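Local coordinates for acetyltransferase, GNAT family (Streptococcus pneumoniae, PDB 2I79), which probably transfers the acetyl group of acetyl coenzyme A, which it binds, to an amine, as a member of the GNAT acetyltransferase family, at residues A16-R24 / L63-I73. Numbering follows the deposited sequence.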
loop_
_atom_site.group_PDB
_atom_site.type_symbol
_atom_site.label_atom_id
_atom_site.label_comp_id
_atom_site.label_asym_id
_atom_site.label_seq_id
_atom_site.Cartn_x
_atom_site.Cartn_y
_atom_site.Cartn_z
ATOM N N ALA A 16 -22.759 8.869 5.954
ATOM C CA ALA A 16 -22.909 10.255 5.516
ATOM C C ALA A 16 -22.094 11.175 6.397
ATOM O O ALA A 16 -21.407 12.074 5.898
ATOM C CB ALA A 16 -24.439 10.669 5.528
ATOM N N GLU A 17 -22.183 10.956 7.711
ATOM C CA GLU A 17 -21.420 11.772 8.680
ATOM C C GLU A 17 -19.932 11.526 8.532
ATOM O O GLU A 17 -19.140 12.451 8.656
ATOM C CB GLU A 17 -21.824 11.478 10.119
ATOM C CG GLU A 17 -23.213 11.919 10.533
ATOM C CD GLU A 17 -23.669 11.193 11.813
ATOM O OE1 GLU A 17 -23.170 11.558 12.903
ATOM O OE2 GLU A 17 -24.488 10.247 11.716
ATOM N N LEU A 18 -19.555 10.282 8.270
ATOM C CA LEU A 18 -18.149 9.939 8.097
ATOM C C LEU A 18 -17.595 10.555 6.822
ATOM O O LEU A 18 -16.479 11.021 6.815
ATOM C CB LEU A 18 -17.958 8.418 8.102
ATOM C CG LEU A 18 -16.509 7.903 7.952
ATOM C CD1 LEU A 18 -15.500 8.619 8.911
ATOM C CD2 LEU A 18 -16.509 6.414 8.133
ATOM N N VAL A 19 -18.378 10.564 5.738
ATOM C CA VAL A 19 -17.957 11.250 4.513
ATOM C C VAL A 19 -17.759 12.736 4.812
ATOM O O VAL A 19 -16.775 13.349 4.407
ATOM C CB VAL A 19 -18.959 11.049 3.300
ATOM C CG1 VAL A 19 -18.646 12.061 2.150
ATOM C CG2 VAL A 19 -18.924 9.631 2.758
ATOM N N ALA A 20 -18.707 13.313 5.548
ATOM C CA ALA A 20 -18.675 14.729 5.896
ATOM C C ALA A 20 -17.417 15.087 6.703
ATOM O O ALA A 20 -16.695 16.081 6.413
ATOM C CB ALA A 20 -19.938 15.085 6.663
ATOM N N PHE A 21 -17.136 14.264 7.717
ATOM C CA PHE A 21 -15.955 14.452 8.555
ATOM C C PHE A 21 -14.661 14.329 7.753
ATOM O O PHE A 21 -13.705 15.106 7.942
ATOM C CB PHE A 21 -15.964 13.437 9.702
ATOM C CG PHE A 21 -14.718 13.468 10.521
ATOM C CD1 PHE A 21 -14.457 14.547 11.378
ATOM C CD2 PHE A 21 -13.773 12.470 10.403
ATOM C CE1 PHE A 21 -13.300 14.591 12.100
ATOM C CE2 PHE A 21 -12.599 12.535 11.131
ATOM C CZ PHE A 21 -12.378 13.588 11.977
ATOM N N LEU A 22 -14.601 13.357 6.842
ATOM C CA LEU A 22 -13.348 13.143 6.118
ATOM C C LEU A 22 -13.115 14.284 5.137
ATOM O O LEU A 22 -12.011 14.697 4.938
ATOM C CB LEU A 22 -13.318 11.781 5.445
ATOM C CG LEU A 22 -13.131 10.611 6.423
ATOM C CD1 LEU A 22 -13.631 9.300 5.821
ATOM C CD2 LEU A 22 -11.643 10.496 6.872
ATOM N N ASN A 23 -14.183 14.814 4.568
ATOM C CA ASN A 23 -14.087 16.004 3.718
ATOM C C ASN A 23 -13.637 17.224 4.519
ATOM O O ASN A 23 -12.815 18.027 4.042
ATOM C CB ASN A 23 -15.427 16.287 3.031
ATOM C CG ASN A 23 -15.663 15.420 1.813
ATOM O OD1 ASN A 23 -16.814 15.053 1.475
ATOM N ND2 ASN A 23 -14.592 15.102 1.132
ATOM N N ARG A 24 -14.124 17.324 5.743
ATOM C CA ARG A 24 -13.686 18.426 6.622
ATOM C C ARG A 24 -12.192 18.361 6.891
ATOM O O ARG A 24 -11.492 19.307 6.622
ATOM C CB ARG A 24 -14.468 18.457 7.941
ATOM C CG ARG A 24 -13.914 19.479 8.948
ATOM C CD ARG A 24 -14.857 19.721 10.128
ATOM N NE ARG A 24 -14.794 18.686 11.194
ATOM C CZ ARG A 24 -14.258 18.809 12.426
ATOM N NH1 ARG A 24 -13.677 19.927 12.880
ATOM N NH2 ARG A 24 -14.325 17.777 13.243
ATOM N N LEU A 63 -14.735 5.097 15.386
ATOM C CA LEU A 63 -15.119 6.490 15.388
ATOM C C LEU A 63 -15.157 7.065 16.818
ATOM O O LEU A 63 -15.541 6.367 17.764
ATOM C CB LEU A 63 -16.509 6.621 14.764
ATOM C CG LEU A 63 -16.756 6.075 13.348
ATOM C CD1 LEU A 63 -18.195 6.309 12.925
ATOM C CD2 LEU A 63 -15.799 6.688 12.341
ATOM N N ALA A 64 -14.774 8.331 16.960
ATOM C CA ALA A 64 -14.976 9.086 18.194
ATOM C C ALA A 64 -16.002 10.168 17.917
ATOM O O ALA A 64 -15.807 10.978 17.029
ATOM C CB ALA A 64 -13.665 9.702 18.670
ATOM N N PHE A 65 -17.108 10.154 18.670
ATOM C CA PHE A 65 -18.084 11.223 18.670
ATOM C C PHE A 65 -17.840 12.105 19.897
ATOM O O PHE A 65 -17.793 11.623 21.032
ATOM C CB PHE A 65 -19.519 10.674 18.710
ATOM C CG PHE A 65 -19.876 9.806 17.527
ATOM C CD1 PHE A 65 -20.580 10.330 16.459
ATOM C CD2 PHE A 65 -19.488 8.465 17.490
ATOM C CE1 PHE A 65 -20.921 9.518 15.375
ATOM C CE2 PHE A 65 -19.796 7.655 16.424
ATOM C CZ PHE A 65 -20.512 8.170 15.356
ATOM N N LEU A 66 -17.667 13.397 19.645
ATOM C CA LEU A 66 -17.617 14.411 20.681
ATOM C C LEU A 66 -18.873 15.244 20.546
ATOM O O LEU A 66 -19.148 15.806 19.468
ATOM C CB LEU A 66 -16.398 15.287 20.486
ATOM C CG LEU A 66 -15.543 15.702 21.656
ATOM C CD1 LEU A 66 -15.422 14.650 22.805
ATOM C CD2 LEU A 66 -14.180 16.026 21.016
ATOM N N ASN A 67 -19.640 15.295 21.634
ATOM C CA ASN A 67 -20.924 15.988 21.644
ATOM C C ASN A 67 -21.842 15.588 20.468
ATOM O O ASN A 67 -22.464 16.437 19.830
ATOM C CB ASN A 67 -20.658 17.495 21.719
ATOM C CG ASN A 67 -19.836 17.852 22.948
ATOM O OD1 ASN A 67 -18.873 18.621 22.893
ATOM N ND2 ASN A 67 -20.175 17.225 24.050
ATOM N N GLY A 68 -21.906 14.285 20.199
ATOM C CA GLY A 68 -22.768 13.758 19.136
ATOM C C GLY A 68 -22.265 13.903 17.703
ATOM O O GLY A 68 -22.961 13.505 16.789
ATOM N N LYS A 69 -21.078 14.478 17.500
ATOM C CA LYS A 69 -20.494 14.599 16.158
ATOM C C LYS A 69 -19.147 13.894 16.079
ATOM O O LYS A 69 -18.345 13.994 17.017
ATOM C CB LYS A 69 -20.285 16.073 15.777
ATOM C CG LYS A 69 -21.549 16.919 15.712
ATOM C CD LYS A 69 -22.663 16.341 14.738
ATOM C CE LYS A 69 -22.357 16.566 13.240
ATOM N NZ LYS A 69 -23.386 15.897 12.385
ATOM N N ILE A 70 -18.892 13.214 14.958
ATOM C CA ILE A 70 -17.596 12.577 14.704
ATOM C C ILE A 70 -16.478 13.611 14.824
ATOM O O ILE A 70 -16.485 14.635 14.112
ATOM C CB ILE A 70 -17.502 11.925 13.278
ATOM C CG1 ILE A 70 -18.596 10.889 13.081
ATOM C CG2 ILE A 70 -16.103 11.281 13.063
ATOM C CD1 ILE A 70 -18.561 10.186 11.678
ATOM N N ALA A 71 -15.537 13.328 15.737
ATOM C CA ALA A 71 -14.387 14.166 15.993
ATOM C C ALA A 71 -13.051 13.536 15.530
ATOM O O ALA A 71 -12.058 14.252 15.364
ATOM C CB ALA A 71 -14.320 14.502 17.486
ATOM N N GLY A 72 -13.048 12.211 15.333
ATOM C CA GLY A 72 -11.855 11.482 14.951
ATOM C C GLY A 72 -12.142 10.083 14.428
ATOM O O GLY A 72 -13.204 9.525 14.678
ATOM N N ILE A 73 -11.217 9.537 13.652
ATOM C CA ILE A 73 -11.313 8.157 13.180
ATOM C C ILE A 73 -9.964 7.472 13.222
ATOM O O ILE A 73 -8.930 8.111 13.048
ATOM C CB ILE A 73 -11.894 8.051 11.746
ATOM C CG1 ILE A 73 -10.947 8.633 10.696
ATOM C CG2 ILE A 73 -13.266 8.720 11.685
ATOM C CD1 ILE A 73 -10.189 7.532 9.899
#
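CG of F21 stands anti to the backbone N (chi1 174°), as does the CG2 methyl of I70, and this sets the two groups against each other. I70 CG2 lies over one face of the F21 ring, 3.9 Å from its centroid and offset toward the rim, in a CH-pi contact. The other branch of I70 runs toward the first turn of the helix. There I70 CD1 ends 3.6 Å from the backbone N of L18 and also touches CB of E17.

The far end of the F21 ring reaches the backbone of the strand. F21 CZ comes within 3.5 Å of A71 O and also touches G72 CA. A71 and G72 sit together opposite A64, a classic beta bulge, so the ring packs against an irregular point of the 63-66/69-73 hairpin. The hairpin closes with a type I' turn from L66 to K69. In this GNAT fold, helix 15-26 lies on the mixed sheet; its 16-24 part crosses strand 69-73 at -51°, with the axes 8.9 Å apart at closest approach. F21 also touches V93 of the next strand, and its side chain is about 7 Å from the bound acetyl coenzyme A.

CG2 of I73 meets CE2 of F21 obliquely and lies 3.6 Å from CD1 of L18. The L18 and I73 side chains meet nearly perpendicular. The same L18 methyl meets CD2 of L63, and M46 and L50 of helix 43-55 cover this side of the helix through L22 and L18.

Polar groups flank the apolar packing. E17 extends beyond CG and brings E17 OE1 to the edge of the F65 ring, 3.9 Å from F65 CE1. K69 NZ is 4.4 Å from E17 OE1, too far for a salt bridge, though the opposite charges probably attract weakly.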